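Long-range contact in hypothetical protein yiiX (Escherichia coli, PDB 2IF6), which is a metal-containing protein of the permuted papain-like amidase family, probably acting as a hydrolase, though its reaction and substrate are not established: residues A[29-34]-A[164-169]. Residues are numbered along the deposited sequence; the frame is centred on the assembly and turned at random.
Sequences SDYSHT and SPQAVF
Ser-29 and Tyr-31 face the first turn of helix 165-169, with CA of Ser-29 5.9 Å from CA of Gln-166 and CA of Tyr-31 6.1 Å from CA of Pro-165. Ser-29 OG donates a hydrogen bond to Gln-166 OE1, 2.6 Å, in the carbonyl plane and on a lone pair (C=O...donor angle 135°). With chi1 at 178°, the Ser-29 hydroxyl turns away from its own N and also accepts from Tyr-31 N, closing an ST turn. Gln-166 reaches across through a bend at chi2; OE1 also accepts a hydrogen bond from a water that is itself bound by Asp-30 N, while NE2 donates to Asp-170, fixing the flip of the amide. A second water joins Tyr-31 O to Gln-166 N at the start of the helix, where Ser-164 is the N-cap and its OG accepts from Ala-167 N. Residues 29-34 lead from helix 20-27 into strand 33-40 of the antiparallel sheet, entering through a classic beta bulge at Ser-32 and His-33 opposite Gln-13; His-33, with Cys-112 and Glu-48, is arranged as a probable Cys-His-Glu triad, consistent with this permuted papain-like family. On the apolar side, Tyr-31 CB meets Pro-165 CB at 4.0 Å. Tyr-31 CE2 lies over one face of the Phe-169 ring, toward its rim, 3.5 Å from CD1 of Phe-169, with the two ring planes 31° apart. Phe-12 meets both rings, and Arg-73 makes a cation-pi contact with Phe-169.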
loop_
_atom_site.group_PDB
_atom_site.type_symbol
_atom_site.label_atom_id
_atom_site.label_comp_id
_atom_site.label_asym_id
_atom_site.label_seq_id
_atom_site.Cartn_x
_atom_site.Cartn_y
_atom_site.Cartn_z
ATOM N N SER A 29 -13.149 0.204 2.415
ATOM C CA SER A 29 -12.165 1.277 2.392
ATOM C C SER A 29 -12.328 2.042 1.111
ATOM O O SER A 29 -12.769 1.467 0.111
ATOM C CB SER A 29 -10.739 0.673 2.450
ATOM O OG SER A 29 -9.742 1.692 2.381
ATOM N N ASP A 30 -11.971 3.322 1.154
ATOM C CA ASP A 30 -11.718 4.128 -0.016
ATOM C C ASP A 30 -10.365 3.868 -0.699
ATOM O O ASP A 30 -10.178 4.276 -1.827
ATOM C CB ASP A 30 -11.764 5.605 0.376
ATOM C CG ASP A 30 -13.172 6.066 0.793
ATOM O OD1 ASP A 30 -14.159 5.465 0.291
ATOM O OD2 ASP A 30 -13.257 7.038 1.612
ATOM N N TYR A 31 -9.417 3.241 -0.018
ATOM C CA TYR A 31 -8.039 3.177 -0.519
ATOM C C TYR A 31 -7.837 1.876 -1.256
ATOM O O TYR A 31 -8.076 0.797 -0.697
ATOM C CB TYR A 31 -7.003 3.265 0.630
ATOM C CG TYR A 31 -7.356 4.368 1.573
ATOM C CD1 TYR A 31 -7.683 5.620 1.080
ATOM C CD2 TYR A 31 -7.442 4.147 2.957
ATOM C CE1 TYR A 31 -8.084 6.650 1.920
ATOM C CE2 TYR A 31 -7.839 5.176 3.796
ATOM C CZ TYR A 31 -8.153 6.417 3.247
ATOM O OH TYR A 31 -8.530 7.450 4.032
ATOM N N SER A 32 -7.376 1.967 -2.487
ATOM C CA SER A 32 -7.093 0.760 -3.225
ATOM C C SER A 32 -5.669 0.683 -3.774
ATOM O O SER A 32 -5.328 -0.280 -4.499
ATOM C CB SER A 32 -8.166 0.566 -4.315
ATOM O OG SER A 32 -8.146 1.646 -5.224
ATOM N N HIS A 33 -4.835 1.683 -3.447
ATOM C CA HIS A 33 -3.404 1.603 -3.753
ATOM C C HIS A 33 -2.619 2.397 -2.726
ATOM O O HIS A 33 -3.144 3.359 -2.180
ATOM C CB HIS A 33 -3.111 2.140 -5.153
ATOM C CG HIS A 33 -1.700 1.901 -5.609
ATOM N ND1 HIS A 33 -1.073 0.675 -5.485
ATOM C CD2 HIS A 33 -0.796 2.736 -6.184
ATOM C CE1 HIS A 33 0.157 0.766 -5.977
ATOM N NE2 HIS A 33 0.353 2.008 -6.396
ATOM N N THR A 34 -1.394 1.966 -2.425
ATOM C CA THR A 34 -0.553 2.673 -1.439
ATOM C C THR A 34 0.911 2.611 -1.892
ATOM O O THR A 34 1.293 1.735 -2.686
ATOM C CB THR A 34 -0.772 2.101 -0.005
ATOM O OG1 THR A 34 -0.102 2.899 0.978
ATOM C CG2 THR A 34 -0.272 0.696 0.096
ATOM N N SER A 164 -4.127 -5.248 4.081
ATOM C CA SER A 164 -4.773 -4.332 3.128
ATOM C C SER A 164 -4.215 -2.889 3.226
ATOM O O SER A 164 -3.536 -2.539 4.214
ATOM C CB SER A 164 -6.272 -4.334 3.352
ATOM O OG SER A 164 -6.583 -3.773 4.623
ATOM N N PRO A 165 -4.492 -2.053 2.208
ATOM C CA PRO A 165 -4.186 -0.638 2.362
ATOM C C PRO A 165 -4.915 -0.040 3.566
ATOM O O PRO A 165 -4.291 0.702 4.322
ATOM C CB PRO A 165 -4.679 -0.012 1.051
ATOM C CG PRO A 165 -4.614 -1.153 0.077
ATOM C CD PRO A 165 -5.003 -2.371 0.858
ATOM N N GLN A 166 -6.208 -0.343 3.753
ATOM C CA GLN A 166 -6.918 0.180 4.945
ATOM C C GLN A 166 -6.225 -0.243 6.251
ATOM O O GLN A 166 -6.130 0.552 7.204
ATOM C CB GLN A 166 -8.402 -0.262 4.957
ATOM C CG GLN A 166 -9.275 0.450 6.030
ATOM C CD GLN A 166 -9.333 1.985 5.885
ATOM O OE1 GLN A 166 -9.616 2.505 4.818
ATOM N NE2 GLN A 166 -9.078 2.706 6.989
ATOM N N ALA A 167 -5.754 -1.486 6.309
ATOM C CA ALA A 167 -5.051 -1.958 7.504
ATOM C C ALA A 167 -3.818 -1.109 7.809
ATOM O O ALA A 167 -3.629 -0.737 8.955
ATOM C CB ALA A 167 -4.701 -3.391 7.414
ATOM N N VAL A 168 -3.019 -0.761 6.794
ATOM C CA VAL A 168 -1.838 0.087 7.032
ATOM C C VAL A 168 -2.288 1.460 7.475
ATOM O O VAL A 168 -1.764 2.034 8.426
ATOM C CB VAL A 168 -0.968 0.243 5.775
ATOM C CG1 VAL A 168 0.245 1.176 6.068
ATOM C CG2 VAL A 168 -0.539 -1.144 5.282
ATOM N N PHE A 169 -3.313 1.988 6.807
ATOM C CA PHE A 169 -3.781 3.315 7.165
ATOM C C PHE A 169 -4.120 3.428 8.637
ATOM O O PHE A 169 -3.811 4.441 9.266
ATOM C CB PHE A 169 -5.038 3.677 6.350
ATOM C CG PHE A 169 -5.508 5.086 6.571
ATOM C CD1 PHE A 169 -5.075 6.112 5.713
ATOM C CD2 PHE A 169 -6.374 5.403 7.621
ATOM C CE1 PHE A 169 -5.468 7.409 5.905
ATOM C CE2 PHE A 169 -6.785 6.729 7.819
ATOM C CZ PHE A 169 -6.336 7.731 6.967
HETATM O O HOH W 1 -11.217 4.483 3.907
HETATM O O HOH W 2 -7.958 -0.994 1.552
#